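Long-range contacts in UDP-N-Acetylenolpyruvylglucosamine Reductase (Thermus caldophilus, PDB 2GQT), which catalyses the NADPH-dependent reduction of enolpyruvyl-UDP-N-acetylglucosamine to UDP-N-acetylmuramate, with FAD as cofactor, in bacterial cell wall formation: residues G95-E100 against K170-E175; K189-R194 against L230-F235; A200-P205 against E261-V266. All coordinates share one frame; numbering follows the deposited sequence.

Overall arrangement
Contact 2 and contact 3 lie next to each other in the C-terminal part of the chain, with centres about 16 Å apart, and their segments alternate along the sequence. They meet directly: O of Asn234 probably accepts the N-H of Ala200, and its side-chain OD1 that of Phe201 (both 2.9 Å). Both approach the FAD site: the side chain of Phe235 comes within about 4 Å of that of Cys199, the likely proton donor, Glu263 within about 4 Å of Arg152, and Glu265 binds the adenosine ribose of FAD. Contact 1 stands apart, its nearest atoms about 12 Å from contact 2 and about 17 Å from contact 3, and helix 174-187 connects 170-175 to 189-194.

Contact 1 (G95-E100 against K170-E175); sequences GLSGLE and KERPKE
Arg172 lays the aliphatic part of its side chain along Ser97, with CB, CG and CD all packed against the serine and CD of Arg172 3.7 Å from CB of Ser97. Beyond it, the guanidinium meets Ser97 with an edge: OG of Ser97 lies near the guanidinium plane, 3.6 Å from NH1 of Arg172. The serine hydroxyl is committed elsewhere, because chi1 of 179° turns OG of Ser97 toward Glu100, where it donates to the syn lone pair of OE2 at 2.7 Å. The other oxygen, OE1 of Glu100, receives the N-H of Gly98 at 2.8 Å from above the carboxylate plane. With both oxygens bonded, and with Arg180 of helix 174-187 in a salt bridge to OE2, the carboxylate is probably held against rotation.

The backbones beneath form a short antiparallel pairing, in which strand 96-97 joins the end of strand 161-171. Ser97 and Lys170 are the hydrogen-bonded pair, with N of Ser97 2.7 Å from O of Lys170 and N of Lys170 3.0 Å from O of Ser97. Leu96 and Glu171 are the non-hydrogen-bonded pair, and their side chains cross on the face away from Ser97, CD2 of Leu96 lying 4.0 Å from CG of Glu171. Leu96 also touches Leu74 and Leu169. Gly95 closes helix 84-93 in a Schellman motif with a phi of 67°, a positive value that by itself favours glycine, and its O accepts the N-H of Arg172 at 3.0 Å. Pro173, which follows, is the N-cap of helix 174-187.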
loop_
_atom_site.group_PDB
_atom_site.type_symbol
_atom_site.label_atom_id
_atom_site.label_comp_id
_atom_site.label_asym_id
_atom_site.label_seq_id
_atom_site.Cartn_x
_atom_site.Cartn_y
_atom_site.Cartn_z
ATOM N N GLY A 95 8.728 15.461 17.150
ATOM C CA GLY A 95 7.867 16.633 17.316
ATOM C C GLY A 95 7.529 17.248 15.974
ATOM O O GLY A 95 7.425 18.471 15.836
ATOM N N LEU A 96 7.352 16.381 14.977
ATOM C CA LEU A 96 7.006 16.811 13.634
ATOM C C LEU A 96 5.629 16.293 13.225
ATOM O O LEU A 96 5.363 15.087 13.204
ATOM C CB LEU A 96 8.068 16.367 12.632
ATOM C CG LEU A 96 9.418 17.072 12.795
ATOM C CD1 LEU A 96 10.473 16.396 11.933
ATOM C CD2 LEU A 96 9.295 18.567 12.466
ATOM N N SER A 97 4.753 17.233 12.914
ATOM C CA SER A 97 3.375 16.949 12.570
ATOM C C SER A 97 3.179 16.909 11.054
ATOM O O SER A 97 3.837 17.634 10.304
ATOM C CB SER A 97 2.480 18.012 13.203
ATOM O OG SER A 97 1.119 17.817 12.896
ATOM N N GLY A 98 2.275 16.047 10.603
ATOM C CA GLY A 98 1.951 15.966 9.188
ATOM C C GLY A 98 1.677 14.558 8.706
ATOM O O GLY A 98 1.162 14.361 7.608
ATOM N N LEU A 99 2.027 13.567 9.526
ATOM C CA LEU A 99 1.793 12.169 9.155
ATOM C C LEU A 99 0.725 11.474 9.997
ATOM O O LEU A 99 0.440 10.302 9.757
ATOM C CB LEU A 99 3.096 11.361 9.216
ATOM C CG LEU A 99 4.313 11.873 8.443
ATOM C CD1 LEU A 99 5.466 10.907 8.641
ATOM C CD2 LEU A 99 4.028 12.053 6.956
ATOM N N GLU A 100 0.137 12.177 10.967
ATOM C CA GLU A 100 -0.753 11.529 11.929
ATOM C C GLU A 100 -1.928 10.814 11.261
ATOM O O GLU A 100 -2.353 9.746 11.709
ATOM C CB GLU A 100 -1.289 12.523 12.960
ATOM C CG GLU A 100 -0.242 13.257 13.764
ATOM C CD GLU A 100 0.073 14.628 13.207
ATOM O OE1 GLU A 100 0.143 14.765 11.973
ATOM O OE2 GLU A 100 0.242 15.575 14.010
ATOM N N LYS A 170 5.676 19.944 10.112
ATOM C CA LYS A 170 5.656 21.177 10.895
ATOM C C LYS A 170 5.850 20.858 12.370
ATOM O O LYS A 170 5.311 19.878 12.878
ATOM C CB LYS A 170 4.327 21.904 10.697
ATOM C CG LYS A 170 4.395 23.417 10.900
ATOM C CD LYS A 170 4.778 24.151 9.610
ATOM C CE LYS A 170 3.562 24.452 8.734
ATOM N NZ LYS A 170 2.720 25.555 9.288
ATOM N N GLU A 171 6.605 21.705 13.062
ATOM C CA GLU A 171 6.883 21.493 14.479
ATOM C C GLU A 171 5.631 21.655 15.341
ATOM O O GLU A 171 4.918 22.656 15.234
ATOM C CB GLU A 171 7.986 22.441 14.954
ATOM C CG GLU A 171 9.334 22.172 14.303
ATOM C CD GLU A 171 10.424 23.132 14.746
ATOM O OE1 GLU A 171 11.590 22.921 14.350
ATOM O OE2 GLU A 171 10.122 24.096 15.482
ATOM N N ARG A 172 5.369 20.650 16.173
ATOM C CA ARG A 172 4.274 20.663 17.143
ATOM C C ARG A 172 4.714 19.892 18.381
ATOM O O ARG A 172 5.580 19.022 18.283
ATOM C CB ARG A 172 3.019 20.000 16.567
ATOM C CG ARG A 172 2.188 20.865 15.636
ATOM C CD ARG A 172 0.767 20.328 15.524
ATOM N NE ARG A 172 -0.200 21.400 15.303
ATOM C CZ ARG A 172 -0.647 21.793 14.112
ATOM N NH1 ARG A 172 -0.229 21.200 12.998
ATOM N NH2 ARG A 172 -1.524 22.785 14.036
ATOM N N PRO A 173 4.129 20.204 19.556
ATOM C CA PRO A 173 4.420 19.401 20.743
ATOM C C PRO A 173 4.169 17.912 20.512
ATOM O O PRO A 173 3.141 17.534 19.937
ATOM C CB PRO A 173 3.435 19.947 21.777
ATOM C CG PRO A 173 3.212 21.356 21.367
ATOM C CD PRO A 173 3.194 21.302 19.862
ATOM N N LYS A 174 5.108 17.079 20.951
ATOM C CA LYS A 174 4.984 15.632 20.806
ATOM C C LYS A 174 3.659 15.126 21.373
ATOM O O LYS A 174 2.986 14.306 20.746
ATOM C CB LYS A 174 6.183 14.904 21.440
ATOM C CG LYS A 174 6.114 13.383 21.359
ATOM C CD LYS A 174 7.396 12.702 21.835
ATOM C CE LYS A 174 7.223 11.185 21.940
ATOM N NZ LYS A 174 6.921 10.550 20.631
ATOM N N GLU A 175 3.272 15.623 22.545
ATOM C CA GLU A 175 2.034 15.171 23.180
ATOM C C GLU A 175 0.797 15.473 22.320
ATOM O O GLU A 175 -0.154 14.687 22.305
ATOM C CB GLU A 175 1.895 15.744 24.596
ATOM C CG GLU A 175 1.736 17.263 24.662
ATOM C CD GLU A 175 0.296 17.721 24.478
ATOM O OE1 GLU A 175 -0.615 17.047 25.006
ATOM O OE2 GLU A 175 0.076 18.753 23.807
#

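Contact 2 (K189-R194 against L230-F235); sequences KGQPKR and LEHGNF
Gln191 and Pro192 pass His232 and Glu231 as two irregular loops, the CA atoms of Pro192 and Glu231 5.6 Å apart, while a type I turn from His232 to Phe235 folds the second loop back. CD of Pro192 sits over the centre of the Phe235 ring, 3.5 Å from its centroid, in a CH-pi contact 12° off the ring normal. CG of Gln191 meets the same ring obliquely, 3.8 Å from CZ of Phe235. CE1 of Phe235 in turn lies over the centre of one face of the His232 ring, whose rotation is likely fixed by the N-H of Asn234 bonding in the ring plane to ND1 of His232 at 3.1 Å. Glu231, its chain extended beyond CG, takes the N-H of Lys193 on OE1 at 2.9 Å, on the syn side but tilted 28° out of the carboxylate plane, and a water donates to OE2. The polar end of Gln191 binds Arg188 through OE1. An alanine in place of Phe235 would probably leave Pro192 CD and Gln191 CG without their aromatic partner and uncover a face of His232. This loop packing borders the flavin site, with the Phe235 side chain about 4 Å from that of Cys199, the probable proton donor, and about 5 Å from FAD.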
loop_
_atom_site.group_PDB
_atom_site.type_symbol
_atom_site.label_atom_id
_atom_site.label_comp_id
_atom_site.label_asym_id
_atom_site.label_seq_id
_atom_site.Cartn_x
_atom_site.Cartn_y
_atom_site.Cartn_z
ATOM N N LYS A 189 -10.769 1.490 15.130
ATOM C CA LYS A 189 -11.021 0.392 16.083
ATOM C C LYS A 189 -11.874 -0.752 15.527
ATOM O O LYS A 189 -11.705 -1.913 15.921
ATOM C CB LYS A 189 -11.650 0.935 17.374
ATOM C CG LYS A 189 -11.351 0.114 18.631
ATOM C CD LYS A 189 -12.473 -0.859 18.991
ATOM C CE LYS A 189 -13.661 -0.151 19.628
ATOM N NZ LYS A 189 -14.772 -1.101 19.899
ATOM N N GLY A 190 -12.790 -0.425 14.619
ATOM C CA GLY A 190 -13.699 -1.420 14.041
ATOM C C GLY A 190 -13.120 -2.314 12.957
ATOM O O GLY A 190 -13.793 -3.223 12.472
ATOM N N GLN A 191 -11.882 -2.051 12.554
ATOM C CA GLN A 191 -11.206 -2.872 11.556
ATOM C C GLN A 191 -10.682 -4.152 12.224
ATOM O O GLN A 191 -10.490 -4.174 13.445
ATOM C CB GLN A 191 -10.104 -2.050 10.876
ATOM C CG GLN A 191 -10.707 -0.867 10.093
ATOM C CD GLN A 191 -9.705 0.186 9.650
ATOM O OE1 GLN A 191 -8.522 -0.095 9.450
ATOM N NE2 GLN A 191 -10.190 1.414 9.477
ATOM N N PRO A 192 -10.516 -5.242 11.447
ATOM C CA PRO A 192 -10.103 -6.512 12.044
ATOM C C PRO A 192 -8.868 -6.385 12.925
ATOM O O PRO A 192 -7.893 -5.753 12.522
ATOM C CB PRO A 192 -9.799 -7.382 10.822
ATOM C CG PRO A 192 -10.727 -6.873 9.778
ATOM C CD PRO A 192 -10.761 -5.377 9.999
ATOM N N LYS A 193 -8.925 -6.979 14.117
ATOM C CA LYS A 193 -7.788 -7.029 15.049
ATOM C C LYS A 193 -6.443 -7.253 14.339
ATOM O O LYS A 193 -5.379 -7.088 14.947
ATOM C CB LYS A 193 -8.027 -8.090 16.127
ATOM C CG LYS A 193 -9.055 -7.687 17.174
ATOM C CD LYS A 193 -9.017 -8.589 18.407
ATOM C CE LYS A 193 -9.675 -9.941 18.153
ATOM N NZ LYS A 193 -9.752 -10.780 19.383
ATOM N N ARG A 194 -6.531 -7.680 13.073
ATOM C CA ARG A 194 -5.532 -7.469 11.998
ATOM C C ARG A 194 -5.309 -8.691 11.099
ATOM O O ARG A 194 -5.098 -9.797 11.597
ATOM C CB ARG A 194 -4.202 -6.899 12.502
ATOM C CG ARG A 194 -4.086 -5.389 12.450
ATOM C CD ARG A 194 -2.658 -5.008 12.130
ATOM N NE ARG A 194 -2.287 -3.697 12.659
ATOM C CZ ARG A 194 -1.088 -3.141 12.502
ATOM N NH1 ARG A 194 -0.134 -3.780 11.831
ATOM N NH2 ARG A 194 -0.838 -1.947 13.023
ATOM N N LEU A 230 -15.887 -11.203 10.119
ATOM C CA LEU A 230 -16.984 -11.031 11.064
ATOM C C LEU A 230 -16.902 -9.681 11.796
ATOM O O LEU A 230 -17.869 -9.268 12.429
ATOM C CB LEU A 230 -17.013 -12.189 12.072
ATOM C CG LEU A 230 -17.292 -13.606 11.556
ATOM C CD1 LEU A 230 -17.049 -14.625 12.667
ATOM C CD2 LEU A 230 -18.718 -13.727 11.018
ATOM N N GLU A 231 -15.754 -9.005 11.701
ATOM C CA GLU A 231 -15.515 -7.735 12.397
ATOM C C GLU A 231 -15.830 -6.501 11.550
ATOM O O GLU A 231 -16.168 -5.444 12.086
ATOM C CB GLU A 231 -14.058 -7.647 12.859
ATOM C CG GLU A 231 -13.659 -8.635 13.940
ATOM C CD GLU A 231 -12.156 -8.669 14.137
ATOM O OE1 GLU A 231 -11.629 -7.832 14.906
ATOM O OE2 GLU A 231 -11.498 -9.520 13.503
ATOM N N HIS A 232 -15.694 -6.633 10.230
ATOM C CA HIS A 232 -15.838 -5.507 9.310
ATOM C C HIS A 232 -16.137 -6.021 7.910
ATOM O O HIS A 232 -15.350 -6.784 7.351
ATOM C CB HIS A 232 -14.545 -4.683 9.293
ATOM C CG HIS A 232 -14.691 -3.325 8.682
ATOM N ND1 HIS A 232 -15.093 -3.125 7.376
ATOM C CD2 HIS A 232 -14.456 -2.095 9.196
ATOM C CE1 HIS A 232 -15.102 -1.829 7.117
ATOM N NE2 HIS A 232 -14.722 -1.183 8.206
ATOM N N GLY A 233 -17.262 -5.582 7.350
ATOM C CA GLY A 233 -17.748 -6.092 6.071
ATOM C C GLY A 233 -16.850 -5.864 4.874
ATOM O O GLY A 233 -16.891 -6.638 3.915
ATOM N N ASN A 234 -16.029 -4.817 4.934
ATOM C CA ASN A 234 -15.141 -4.477 3.819
ATOM C C ASN A 234 -13.754 -5.117 3.921
ATOM O O ASN A 234 -12.807 -4.691 3.257
ATOM C CB ASN A 234 -15.026 -2.957 3.641
ATOM C CG ASN A 234 -14.696 -2.561 2.201
ATOM O OD1 ASN A 234 -14.816 -3.368 1.276
ATOM N ND2 ASN A 234 -14.273 -1.314 2.010
ATOM N N PHE A 235 -13.628 -6.148 4.750
ATOM C CA PHE A 235 -12.384 -6.897 4.845
ATOM C C PHE A 235 -12.606 -8.363 4.507
ATOM O O PHE A 235 -13.500 -9.016 5.056
ATOM C CB PHE A 235 -11.753 -6.745 6.228
ATOM C CG PHE A 235 -11.154 -5.388 6.467
ATOM C CD1 PHE A 235 -11.960 -4.304 6.799
ATOM C CD2 PHE A 235 -9.784 -5.189 6.355
ATOM C CE1 PHE A 235 -11.415 -3.045 7.012
ATOM C CE2 PHE A 235 -9.226 -3.928 6.576
ATOM C CZ PHE A 235 -10.049 -2.855 6.904
HETATM O O HOH W 1 -12.388 -4.922 15.415
HETATM O O HOH W 2 -13.312 1.480 9.575
HETATM O O HOH W 3 -8.975 -10.016 13.316
#

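Contact 3 (A200-P205 against E261-V266); sequences AFKNPP and ELEWEV. With FAD (flavin-adenine dinucleotide), chain C.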
loop_
_atom_site.group_PDB
_atom_site.type_symbol
_atom_site.label_atom_id
_atom_site.label_comp_id
_atom_site.label_asym_id
_atom_site.label_seq_id
_atom_site.Cartn_x
_atom_site.Cartn_y
_atom_site.Cartn_z
ATOM N N ALA A 200 -11.345 -4.165 0.862
ATOM C CA ALA A 200 -11.504 -4.884 -0.407
ATOM C C ALA A 200 -12.104 -4.005 -1.486
ATOM O O ALA A 200 -11.625 -3.993 -2.624
ATOM C CB ALA A 200 -12.376 -6.127 -0.210
ATOM N N PHE A 201 -13.152 -3.275 -1.114
ATOM C CA PHE A 201 -13.966 -2.532 -2.062
ATOM C C PHE A 201 -13.871 -1.027 -1.866
ATOM O O PHE A 201 -13.593 -0.551 -0.762
ATOM C CB PHE A 201 -15.434 -2.979 -1.973
ATOM C CG PHE A 201 -15.650 -4.413 -2.370
ATOM C CD1 PHE A 201 -15.807 -5.404 -1.408
ATOM C CD2 PHE A 201 -15.677 -4.774 -3.710
ATOM C CE1 PHE A 201 -15.986 -6.735 -1.782
ATOM C CE2 PHE A 201 -15.853 -6.105 -4.090
ATOM C CZ PHE A 201 -16.014 -7.082 -3.123
ATOM N N LYS A 202 -14.099 -0.308 -2.963
ATOM C CA LYS A 202 -14.299 1.142 -2.955
ATOM C C LYS A 202 -15.703 1.469 -2.451
ATOM O O LYS A 202 -16.608 0.643 -2.544
ATOM C CB LYS A 202 -14.179 1.695 -4.377
ATOM C CG LYS A 202 -12.799 1.605 -4.994
ATOM C CD LYS A 202 -12.808 2.176 -6.408
ATOM C CE LYS A 202 -11.401 2.380 -6.949
ATOM N NZ LYS A 202 -10.724 1.093 -7.234
ATOM N N ASN A 203 -15.892 2.691 -1.965
ATOM C CA ASN A 203 -17.222 3.171 -1.602
ATOM C C ASN A 203 -17.933 3.846 -2.780
ATOM O O ASN A 203 -17.344 4.702 -3.452
ATOM C CB ASN A 203 -17.141 4.133 -0.413
ATOM C CG ASN A 203 -16.612 3.473 0.849
ATOM O OD1 ASN A 203 -16.794 2.275 1.070
ATOM N ND2 ASN A 203 -15.959 4.260 1.693
ATOM N N PRO A 204 -19.195 3.457 -3.051
ATOM C CA PRO A 204 -19.986 4.199 -4.030
ATOM C C PRO A 204 -20.249 5.622 -3.533
ATOM O O PRO A 204 -20.164 5.861 -2.323
ATOM C CB PRO A 204 -21.299 3.409 -4.094
ATOM C CG PRO A 204 -20.975 2.069 -3.550
ATOM C CD PRO A 204 -19.951 2.322 -2.497
ATOM N N PRO A 205 -20.548 6.569 -4.451
ATOM C CA PRO A 205 -20.845 7.944 -4.025
ATOM C C PRO A 205 -21.952 8.009 -2.971
ATOM O O PRO A 205 -23.077 7.564 -3.216
ATOM C CB PRO A 205 -21.286 8.637 -5.325
ATOM C CG PRO A 205 -21.536 7.528 -6.317
ATOM C CD PRO A 205 -20.610 6.428 -5.918
ATOM N N GLU A 261 -16.828 -1.909 -6.736
ATOM C CA GLU A 261 -15.575 -2.104 -7.468
ATOM C C GLU A 261 -14.452 -2.388 -6.474
ATOM O O GLU A 261 -14.462 -1.868 -5.355
ATOM C CB GLU A 261 -15.231 -0.876 -8.332
ATOM C CG GLU A 261 -16.185 -0.617 -9.511
ATOM C CD GLU A 261 -16.115 -1.682 -10.604
ATOM O OE1 GLU A 261 -15.003 -2.160 -10.926
ATOM O OE2 GLU A 261 -17.181 -2.040 -11.154
ATOM N N LEU A 262 -13.490 -3.209 -6.889
ATOM C CA LEU A 262 -12.335 -3.535 -6.056
ATOM C C LEU A 262 -11.436 -2.338 -5.804
ATOM O O LEU A 262 -11.145 -1.561 -6.718
ATOM C CB LEU A 262 -11.494 -4.631 -6.702
ATOM C CG LEU A 262 -11.879 -6.083 -6.466
ATOM C CD1 LEU A 262 -10.870 -6.971 -7.171
ATOM C CD2 LEU A 262 -11.929 -6.406 -4.975
ATOM N N GLU A 263 -10.999 -2.206 -4.561
ATOM C CA GLU A 263 -9.953 -1.258 -4.194
ATOM C C GLU A 263 -8.577 -1.898 -4.437
ATOM O O GLU A 263 -7.629 -1.216 -4.839
ATOM C CB GLU A 263 -10.122 -0.841 -2.731
ATOM C CG GLU A 263 -9.064 0.117 -2.186
ATOM C CD GLU A 263 -9.200 1.554 -2.684
ATOM O OE1 GLU A 263 -10.008 1.822 -3.592
ATOM O OE2 GLU A 263 -8.472 2.428 -2.171
ATOM N N TRP A 264 -8.477 -3.208 -4.207
ATOM C CA TRP A 264 -7.231 -3.931 -4.458
ATOM C C TRP A 264 -6.834 -3.880 -5.912
ATOM O O TRP A 264 -7.688 -3.849 -6.798
ATOM C CB TRP A 264 -7.350 -5.410 -4.131
ATOM C CG TRP A 264 -7.691 -5.740 -2.755
ATOM C CD1 TRP A 264 -7.343 -5.064 -1.625
ATOM C CD2 TRP A 264 -8.432 -6.880 -2.337
ATOM N NE1 TRP A 264 -7.849 -5.710 -0.518
ATOM C CE2 TRP A 264 -8.512 -6.836 -0.932
ATOM C CE3 TRP A 264 -9.046 -7.936 -3.021
ATOM C CZ2 TRP A 264 -9.191 -7.801 -0.198
ATOM C CZ3 TRP A 264 -9.713 -8.896 -2.294
ATOM C CH2 TRP A 264 -9.774 -8.828 -0.895
ATOM N N GLU A 265 -5.533 -3.922 -6.148
ATOM C CA GLU A 265 -5.009 -4.155 -7.473
ATOM C C GLU A 265 -4.696 -5.629 -7.628
ATOM O O GLU A 265 -4.081 -6.235 -6.746
ATOM C CB GLU A 265 -3.742 -3.350 -7.662
ATOM C CG GLU A 265 -3.093 -3.534 -9.015
ATOM C CD GLU A 265 -1.857 -2.682 -9.184
ATOM O OE1 GLU A 265 -1.646 -1.755 -8.371
ATOM O OE2 GLU A 265 -1.100 -2.940 -10.142
ATOM N N VAL A 266 -5.121 -6.193 -8.754
ATOM C CA VAL A 266 -4.895 -7.592 -9.079
ATOM C C VAL A 266 -3.653 -7.726 -9.966
ATOM O O VAL A 266 -3.498 -7.000 -10.947
ATOM C CB VAL A 266 -6.127 -8.226 -9.782
ATOM C CG1 VAL A 266 -5.846 -9.672 -10.159
ATOM C CG2 VAL A 266 -7.367 -8.136 -8.890
HETATM P PA FAD C . 1.834 -2.560 -2.662
HETATM O O1A FAD C . 0.587 -3.208 -2.228
HETATM O O2A FAD C . 3.116 -3.298 -2.605
HETATM O O5B FAD C . 1.689 -1.991 -4.137
HETATM C C5B FAD C . 0.535 -1.215 -4.479
HETATM C C4B FAD C . 0.770 -0.493 -5.788
HETATM O O4B FAD C . 1.839 0.457 -5.603
HETATM C C3B FAD C . 1.200 -1.406 -6.946
HETATM O O3B FAD C . 0.700 -0.836 -8.156
HETATM C C2B FAD C . 2.719 -1.296 -6.897
HETATM O O2B FAD C . 3.321 -1.577 -8.160
HETATM C C1B FAD C . 2.887 0.171 -6.562
HETATM N N9A FAD C . 4.177 0.538 -5.941
HETATM C C8A FAD C . 4.677 0.070 -4.786
HETATM N N7A FAD C . 5.850 0.662 -4.550
HETATM C C5A FAD C . 6.084 1.530 -5.541
HETATM C C6A FAD C . 7.126 2.408 -5.862
HETATM N N6A FAD C . 8.205 2.570 -5.085
HETATM N N1A FAD C . 7.021 3.141 -6.989
HETATM C C2A FAD C . 5.962 3.018 -7.801
HETATM N N3A FAD C . 4.953 2.188 -7.553
HETATM C C4A FAD C . 5.016 1.442 -6.432
HETATM N N1 FAD C . -5.028 2.373 2.124
HETATM C C2 FAD C . -5.448 3.670 2.329
HETATM O O2 FAD C . -5.404 4.476 1.410
HETATM N N3 FAD C . -5.946 4.052 3.572
HETATM C C4 FAD C . -6.011 3.162 4.637
HETATM O O4 FAD C . -6.449 3.541 5.729
HETATM C C4X FAD C . -5.575 1.856 4.423
HETATM N N5 FAD C . -5.632 0.928 5.460
HETATM C C5X FAD C . -5.130 -0.364 5.254
HETATM C C6 FAD C . -5.128 -1.266 6.318
HETATM C C7 FAD C . -4.626 -2.554 6.156
HETATM C C7M FAD C . -4.623 -3.523 7.343
HETATM C C8 FAD C . -4.128 -2.939 4.906
HETATM C C8M FAD C . -3.574 -4.356 4.705
HETATM C C9 FAD C . -4.138 -2.040 3.842
HETATM C C9A FAD C . -4.636 -0.747 4.001
HETATM N N10 FAD C . -4.651 0.170 2.936
HETATM C C10 FAD C . -5.090 1.472 3.169
HETATM C "C1'" FAD C . -4.237 -0.210 1.560
HETATM C "C2'" FAD C . -2.719 -0.090 1.349
HETATM O "O2'" FAD C . -2.025 -0.081 2.613
HETATM C "C3'" FAD C . -2.334 1.175 0.580
HETATM O "O3'" FAD C . -2.923 1.144 -0.728
HETATM C "C4'" FAD C . -0.812 1.342 0.484
HETATM O "O4'" FAD C . -0.513 2.636 -0.044
HETATM C "C5'" FAD C . -0.135 0.281 -0.380
HETATM O "O5'" FAD C . 1.273 0.443 -0.206
HETATM P P FAD C . 2.233 -0.825 -0.339
HETATM O O1P FAD C . 3.609 -0.327 -0.158
HETATM O O2P FAD C . 1.756 -1.960 0.480
HETATM O O3P FAD C . 2.019 -1.138 -1.900
HETATM O O HOH W 4 -17.337 0.475 -5.221
#
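A single backbone bridge between two loops of the C-terminal domain leads into strand 265-267, whose Glu265 belongs to the FAD pocket: Phe201 pairs with Leu262, their CA atoms 4.4 Å apart. On one side of it N of Glu263 donates to O of Ala200 at 2.7 Å, and on the other N of Lys202 donates to O of Glu261 at 2.9 Å. A water joins O of Lys202 to N of Glu261. The Lys202 chain runs extended and turns only at its end, with chi4 of 70°, which brings NZ of Lys202 to O of Leu262 at 2.7 Å; OE1 of Glu263 is a long salt-bridge partner at 3.8 Å from that nitrogen. CA of Ala200 makes a CH-pi contact over the five-membered ring of Trp264, 3.9 Å from its centroid and 26° off the normal, with CB 3.6 Å from CZ2 of Trp264. Phe201 instead fits between helices 209-215 and 244-257. Past Trp264 the chain pairs in parallel with strand 51-53, and OE1 of Glu265 accepts a hydrogen bond from O3B, a hydroxyl of the adenosine ribose of FAD, at 2.5 Å, while OE2 binds Trp267. Glu263 also touches Arg152, probably an active-site residue.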